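Local coordinates for protein AP endonuclease, family 2 (Brucella melitensis biovar Abortus, PDB 3NGF) that probably isomerises hydroxypyruvate as a manganese-binding TIM-barrel enzyme of the hyi family, and may also act as an endonuclease, at residues Y160-V172 against A189-M203. Numbering follows the deposited sequence.
Sequences YFIVHQLEAVGLV and AQIMDGDLTRLIEKM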
loop_
_atom_site.group_PDB
_atom_site.type_symbol
_atom_site.label_atom_id
_atom_site.label_comp_id
_atom_site.label_asym_id
_atom_site.label_seq_id
_atom_site.Cartn_x
_atom_site.Cartn_y
_atom_site.Cartn_z
ATOM N N TYR A 160 -8.856 -13.268 3.912
ATOM C CA TYR A 160 -8.954 -11.945 3.297
ATOM C C TYR A 160 -9.716 -11.987 1.965
ATOM O O TYR A 160 -9.610 -12.953 1.188
ATOM C CB TYR A 160 -7.565 -11.308 3.094
ATOM C CG TYR A 160 -7.622 -9.833 2.903
ATOM C CD1 TYR A 160 -8.000 -8.991 3.942
ATOM C CD2 TYR A 160 -7.285 -9.249 1.672
ATOM C CE1 TYR A 160 -8.063 -7.599 3.754
ATOM C CE2 TYR A 160 -7.361 -7.865 1.482
ATOM C CZ TYR A 160 -7.740 -7.050 2.523
ATOM O OH TYR A 160 -7.821 -5.673 2.333
ATOM N N PHE A 161 -10.466 -10.927 1.716
ATOM C CA PHE A 161 -11.328 -10.798 0.535
ATOM C C PHE A 161 -10.622 -11.022 -0.794
ATOM O O PHE A 161 -11.157 -11.719 -1.636
ATOM C CB PHE A 161 -11.963 -9.412 0.521
ATOM C CG PHE A 161 -12.775 -9.124 -0.706
ATOM C CD1 PHE A 161 -13.951 -9.845 -0.982
ATOM C CD2 PHE A 161 -12.386 -8.105 -1.567
ATOM C CE1 PHE A 161 -14.703 -9.554 -2.119
ATOM C CE2 PHE A 161 -13.130 -7.805 -2.700
ATOM C CZ PHE A 161 -14.293 -8.523 -2.977
ATOM N N ILE A 162 -9.444 -10.419 -0.976
ATOM C CA ILE A 162 -8.793 -10.390 -2.289
ATOM C C ILE A 162 -7.310 -10.752 -2.160
ATOM O O ILE A 162 -6.551 -10.119 -1.408
ATOM C CB ILE A 162 -9.007 -9.011 -3.011
ATOM C CG1 ILE A 162 -8.314 -8.967 -4.378
ATOM C CG2 ILE A 162 -8.557 -7.858 -2.132
ATOM C CD1 ILE A 162 -8.824 -9.959 -5.345
ATOM N N VAL A 163 -6.928 -11.835 -2.834
ATOM C CA VAL A 163 -5.563 -12.383 -2.728
ATOM C C VAL A 163 -4.941 -12.735 -4.093
ATOM O O VAL A 163 -3.878 -13.387 -4.150
ATOM C CB VAL A 163 -5.539 -13.612 -1.760
ATOM C CG1 VAL A 163 -5.983 -13.203 -0.360
ATOM C CG2 VAL A 163 -6.423 -14.752 -2.252
ATOM N N HIS A 164 -5.588 -12.338 -5.199
ATOM C CA HIS A 164 -5.040 -12.582 -6.546
ATOM C C HIS A 164 -5.035 -11.313 -7.381
ATOM O O HIS A 164 -6.021 -10.538 -7.380
ATOM C CB HIS A 164 -5.794 -13.701 -7.265
ATOM C CG HIS A 164 -5.592 -15.046 -6.649
ATOM N ND1 HIS A 164 -4.440 -15.775 -6.840
ATOM C CD2 HIS A 164 -6.387 -15.795 -5.853
ATOM C CE1 HIS A 164 -4.523 -16.911 -6.169
ATOM N NE2 HIS A 164 -5.696 -16.948 -5.562
ATOM N N GLN A 165 -3.925 -11.088 -8.085
ATOM C CA GLN A 165 -3.725 -9.817 -8.826
ATOM C C GLN A 165 -4.683 -9.565 -9.986
ATOM O O GLN A 165 -5.286 -8.494 -10.059
ATOM C CB GLN A 165 -2.273 -9.688 -9.327
ATOM C CG GLN A 165 -1.223 -9.757 -8.256
ATOM C CD GLN A 165 -1.285 -8.585 -7.276
ATOM O OE1 GLN A 165 -1.658 -7.459 -7.647
ATOM N NE2 GLN A 165 -0.883 -8.840 -6.034
ATOM N N LEU A 166 -4.799 -10.503 -10.925
ATOM C CA LEU A 166 -5.660 -10.264 -12.084
ATOM C C LEU A 166 -7.143 -10.264 -11.676
ATOM O O LEU A 166 -7.970 -9.596 -12.310
ATOM C CB LEU A 166 -5.379 -11.281 -13.198
ATOM C CG LEU A 166 -3.992 -11.219 -13.845
ATOM C CD1 LEU A 166 -3.925 -12.253 -14.963
ATOM C CD2 LEU A 166 -3.701 -9.844 -14.392
ATOM N N GLU A 167 -7.480 -10.984 -10.611
ATOM C CA GLU A 167 -8.840 -10.942 -10.073
ATOM C C GLU A 167 -9.131 -9.516 -9.592
ATOM O O GLU A 167 -10.238 -8.996 -9.791
ATOM C CB GLU A 167 -8.976 -11.918 -8.922
ATOM C CG GLU A 167 -10.331 -11.914 -8.262
ATOM C CD GLU A 167 -10.467 -12.955 -7.162
ATOM O OE1 GLU A 167 -9.459 -13.621 -6.798
ATOM O OE2 GLU A 167 -11.608 -13.107 -6.663
ATOM N N ALA A 168 -8.139 -8.886 -8.964
ATOM C CA ALA A 168 -8.299 -7.506 -8.484
ATOM C C ALA A 168 -8.444 -6.539 -9.661
ATOM O O ALA A 168 -9.252 -5.594 -9.610
ATOM C CB ALA A 168 -7.120 -7.076 -7.571
ATOM N N VAL A 169 -7.655 -6.746 -10.720
ATOM C CA VAL A 169 -7.794 -5.948 -11.945
ATOM C C VAL A 169 -9.224 -6.041 -12.493
ATOM O O VAL A 169 -9.824 -5.034 -12.889
ATOM C CB VAL A 169 -6.786 -6.363 -13.009
ATOM C CG1 VAL A 169 -7.110 -5.715 -14.344
ATOM C CG2 VAL A 169 -5.344 -6.022 -12.535
ATOM N N GLY A 170 -9.758 -7.247 -12.485
ATOM C CA GLY A 170 -11.148 -7.483 -12.890
ATOM C C GLY A 170 -12.155 -6.759 -12.022
ATOM O O GLY A 170 -13.139 -6.186 -12.551
ATOM N N LEU A 171 -11.934 -6.762 -10.709
ATOM C CA LEU A 171 -12.849 -6.062 -9.803
ATOM C C LEU A 171 -12.796 -4.557 -10.043
ATOM O O LEU A 171 -13.821 -3.884 -10.037
ATOM C CB LEU A 171 -12.531 -6.371 -8.346
ATOM C CG LEU A 171 -12.966 -7.736 -7.819
ATOM C CD1 LEU A 171 -12.373 -7.918 -6.415
ATOM C CD2 LEU A 171 -14.491 -7.788 -7.795
ATOM N N VAL A 172 -11.603 -4.036 -10.269
ATOM C CA VAL A 172 -11.444 -2.619 -10.592
ATOM C C VAL A 172 -12.149 -2.203 -11.901
ATOM O O VAL A 172 -12.707 -1.110 -11.982
ATOM C CB VAL A 172 -9.977 -2.202 -10.636
ATOM C CG1 VAL A 172 -9.874 -0.765 -11.227
ATOM C CG2 VAL A 172 -9.367 -2.296 -9.237
ATOM N N ALA A 189 2.268 -11.018 -4.497
ATOM C CA ALA A 189 2.076 -11.498 -5.870
ATOM C C ALA A 189 2.915 -12.752 -6.094
ATOM O O ALA A 189 2.456 -13.703 -6.727
ATOM C CB ALA A 189 2.469 -10.435 -6.871
ATOM N N GLN A 190 4.132 -12.763 -5.555
ATOM C CA GLN A 190 4.983 -13.959 -5.705
ATOM C C GLN A 190 4.468 -15.195 -4.947
ATOM O O GLN A 190 4.627 -16.335 -5.423
ATOM C CB GLN A 190 6.421 -13.604 -5.305
ATOM C CG GLN A 190 7.431 -14.748 -5.313
ATOM C CD GLN A 190 7.489 -15.499 -6.632
ATOM O OE1 GLN A 190 7.008 -15.026 -7.676
ATOM N NE2 GLN A 190 8.088 -16.693 -6.593
ATOM N N ILE A 191 3.894 -14.981 -3.764
ATOM C CA ILE A 191 3.359 -16.046 -2.926
ATOM C C ILE A 191 2.090 -16.652 -3.546
ATOM O O ILE A 191 1.933 -17.875 -3.545
ATOM C CB ILE A 191 3.126 -15.571 -1.456
ATOM C CG1 ILE A 191 4.469 -15.293 -0.789
ATOM C CG2 ILE A 191 2.331 -16.567 -0.627
ATOM C CD1 ILE A 191 4.377 -14.499 0.510
ATOM N N MET A 192 1.209 -15.802 -4.075
ATOM C CA MET A 192 -0.103 -16.258 -4.574
ATOM C C MET A 192 -0.164 -16.597 -6.066
ATOM O O MET A 192 -0.908 -17.520 -6.466
ATOM C CB MET A 192 -1.159 -15.189 -4.274
ATOM C CG MET A 192 -1.378 -14.935 -2.796
ATOM S SD MET A 192 -1.738 -16.422 -1.858
ATOM C CE MET A 192 -3.216 -17.048 -2.693
ATOM N N ASP A 193 0.590 -15.872 -6.890
ATOM C CA ASP A 193 0.416 -15.893 -8.350
ATOM C C ASP A 193 1.660 -16.322 -9.138
ATOM O O ASP A 193 1.572 -17.147 -10.056
ATOM C CB ASP A 193 -0.050 -14.507 -8.838
ATOM C CG ASP A 193 -1.482 -14.182 -8.422
ATOM O OD1 ASP A 193 -2.311 -15.097 -8.435
ATOM O OD2 ASP A 193 -1.785 -13.015 -8.048
ATOM N N GLY A 194 2.807 -15.743 -8.809
ATOM C CA GLY A 194 4.032 -15.961 -9.558
ATOM C C GLY A 194 4.039 -15.298 -10.929
ATOM O O GLY A 194 3.277 -14.366 -11.183
ATOM N N ASP A 195 4.937 -15.746 -11.808
ATOM C CA ASP A 195 5.042 -15.236 -13.196
ATOM C C ASP A 195 5.077 -13.708 -13.229
ATOM O O ASP A 195 4.331 -13.070 -13.981
ATOM C CB ASP A 195 3.848 -15.737 -14.038
ATOM C CG ASP A 195 4.106 -15.732 -15.526
ATOM O OD1 ASP A 195 5.276 -15.747 -15.987
ATOM O OD2 ASP A 195 3.107 -15.762 -16.276
ATOM N N LEU A 196 5.975 -13.128 -12.446
ATOM C CA LEU A 196 5.881 -11.700 -12.134
ATOM C C LEU A 196 6.198 -10.771 -13.293
ATOM O O LEU A 196 5.558 -9.729 -13.423
ATOM C CB LEU A 196 6.763 -11.350 -10.940
ATOM C CG LEU A 196 6.511 -12.086 -9.627
ATOM C CD1 LEU A 196 7.479 -11.564 -8.558
ATOM C CD2 LEU A 196 5.066 -12.003 -9.126
ATOM N N THR A 197 7.159 -11.125 -14.146
ATOM C CA THR A 197 7.503 -10.269 -15.289
ATOM C C THR A 197 6.329 -10.123 -16.243
ATOM O O THR A 197 5.908 -8.996 -16.590
ATOM C CB THR A 197 8.725 -10.775 -16.035
ATOM O OG1 THR A 197 9.826 -10.809 -15.131
ATOM C CG2 THR A 197 9.068 -9.856 -17.227
ATOM N N ARG A 198 5.750 -11.262 -16.592
ATOM C CA ARG A 198 4.591 -11.287 -17.482
ATOM C C ARG A 198 3.337 -10.743 -16.811
ATOM O O ARG A 198 2.500 -10.105 -17.469
ATOM C CB ARG A 198 4.401 -12.710 -18.039
ATOM C CG ARG A 198 5.551 -13.134 -18.943
ATOM C CD ARG A 198 5.605 -12.352 -20.247
ATOM N NE ARG A 198 6.628 -12.927 -21.121
ATOM C CZ ARG A 198 7.826 -12.409 -21.366
ATOM N NH1 ARG A 198 8.190 -11.230 -20.873
ATOM N NH2 ARG A 198 8.664 -13.080 -22.148
ATOM N N LEU A 199 3.248 -10.889 -15.485
ATOM C CA LEU A 199 2.136 -10.317 -14.743
ATOM C C LEU A 199 2.186 -8.775 -14.779
ATOM O O LEU A 199 1.174 -8.118 -15.058
ATOM C CB LEU A 199 2.188 -10.762 -13.298
ATOM C CG LEU A 199 1.058 -10.365 -12.369
ATOM C CD1 LEU A 199 -0.277 -10.902 -12.871
ATOM C CD2 LEU A 199 1.342 -10.856 -10.900
ATOM N N ILE A 200 3.367 -8.225 -14.482
ATOM C CA ILE A 200 3.601 -6.769 -14.523
ATOM C C ILE A 200 3.253 -6.219 -15.880
ATOM O O ILE A 200 2.568 -5.182 -15.982
ATOM C CB ILE A 200 5.067 -6.386 -14.146
ATOM C CG1 ILE A 200 5.313 -6.692 -12.660
ATOM C CG2 ILE A 200 5.335 -4.909 -14.467
ATOM C CD1 ILE A 200 6.786 -6.577 -12.195
ATOM N N GLU A 201 3.676 -6.939 -16.914
ATOM C CA GLU A 201 3.389 -6.573 -18.290
ATOM C C GLU A 201 1.890 -6.595 -18.620
ATOM O O GLU A 201 1.385 -5.655 -19.290
ATOM C CB GLU A 201 4.215 -7.447 -19.242
ATOM C CG GLU A 201 5.710 -7.054 -19.206
ATOM C CD GLU A 201 6.624 -8.020 -19.912
ATOM O OE1 GLU A 201 6.180 -9.118 -20.261
ATOM O OE2 GLU A 201 7.806 -7.667 -20.131
ATOM N N LYS A 202 1.176 -7.610 -18.124
ATOM C CA LYS A 202 -0.283 -7.695 -18.300
ATOM C C LYS A 202 -0.987 -6.573 -17.530
ATOM O O LYS A 202 -2.004 -6.042 -17.985
ATOM C CB LYS A 202 -0.840 -9.033 -17.792
ATOM C CG LYS A 202 -0.410 -10.268 -18.526
ATOM C CD LYS A 202 -0.509 -11.524 -17.594
ATOM C CE LYS A 202 -0.479 -12.824 -18.363
ATOM N NZ LYS A 202 -0.656 -14.035 -17.481
ATOM N N MET A 203 -0.440 -6.208 -16.369
ATOM C CA MET A 203 -1.075 -5.232 -15.477
ATOM C C MET A 203 -0.670 -3.798 -15.801
ATOM O O MET A 203 -1.054 -2.874 -15.088
ATOM C CB MET A 203 -0.730 -5.534 -14.019
ATOM C CG MET A 203 -1.377 -6.817 -13.449
ATOM S SD MET A 203 -0.839 -7.211 -11.778
ATOM C CE MET A 203 -1.697 -5.892 -10.856
#
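Asp193 spends both carboxylate oxygens on the start of helix 165-175. OD1 accepts the N-H of His164 ND1 at 2.7 Å, an almost straight bond (176°) that lies in the imidazole plane; OD2 receives the backbone N-H of Gln165 at 2.9 Å. Both donors use syn positions, each somewhat out of the carboxylate plane, and ring and carboxylate are turned 42° apart. His164 is the N-cap residue, so one acid just past the end of helix 186-192 serves both its ring and the first-turn amide after it. With CG anti to the carbonyl carbon, Asp193 turns its carboxylate to this helix start, while its own N and that of Gly194 both bond to Ala189 O, reaching it from opposite faces and closing off helix 186-192. Beside the pair, the Met192 chain bends at chi2 and chi3 and lays CE 3.7 Å from CE1 of the His164 imidazole. On the helix side of the pair, Gln165 is bent at chi2; its CG packs on Leu199 CD2 and its NE2 lies 3.8 Å from Ala189 CB. Gln165 OE1 is buried without a hydrogen-bond partner, its neighbour here being Met203 CE at 3.6 Å. Apolar contacts continue along the nearly parallel helices 165-172 and 196-202 (8°, axes 11.3 Å apart): Leu166 reaches Leu199 CD1 and Met203 CG, and Val169 CG2 touches Met203 CE. Val182 of strand 180-185 lies against Gln165, Val169 and Met203, placing this seam on the outside of the barrel, with the manganese about 9 Å from the Gln165 side chain. The start of helix 165-175 probably favours the ionised form of the Asp193 carboxylate, and its bond to ND1 would probably stabilise a protonated imidazole.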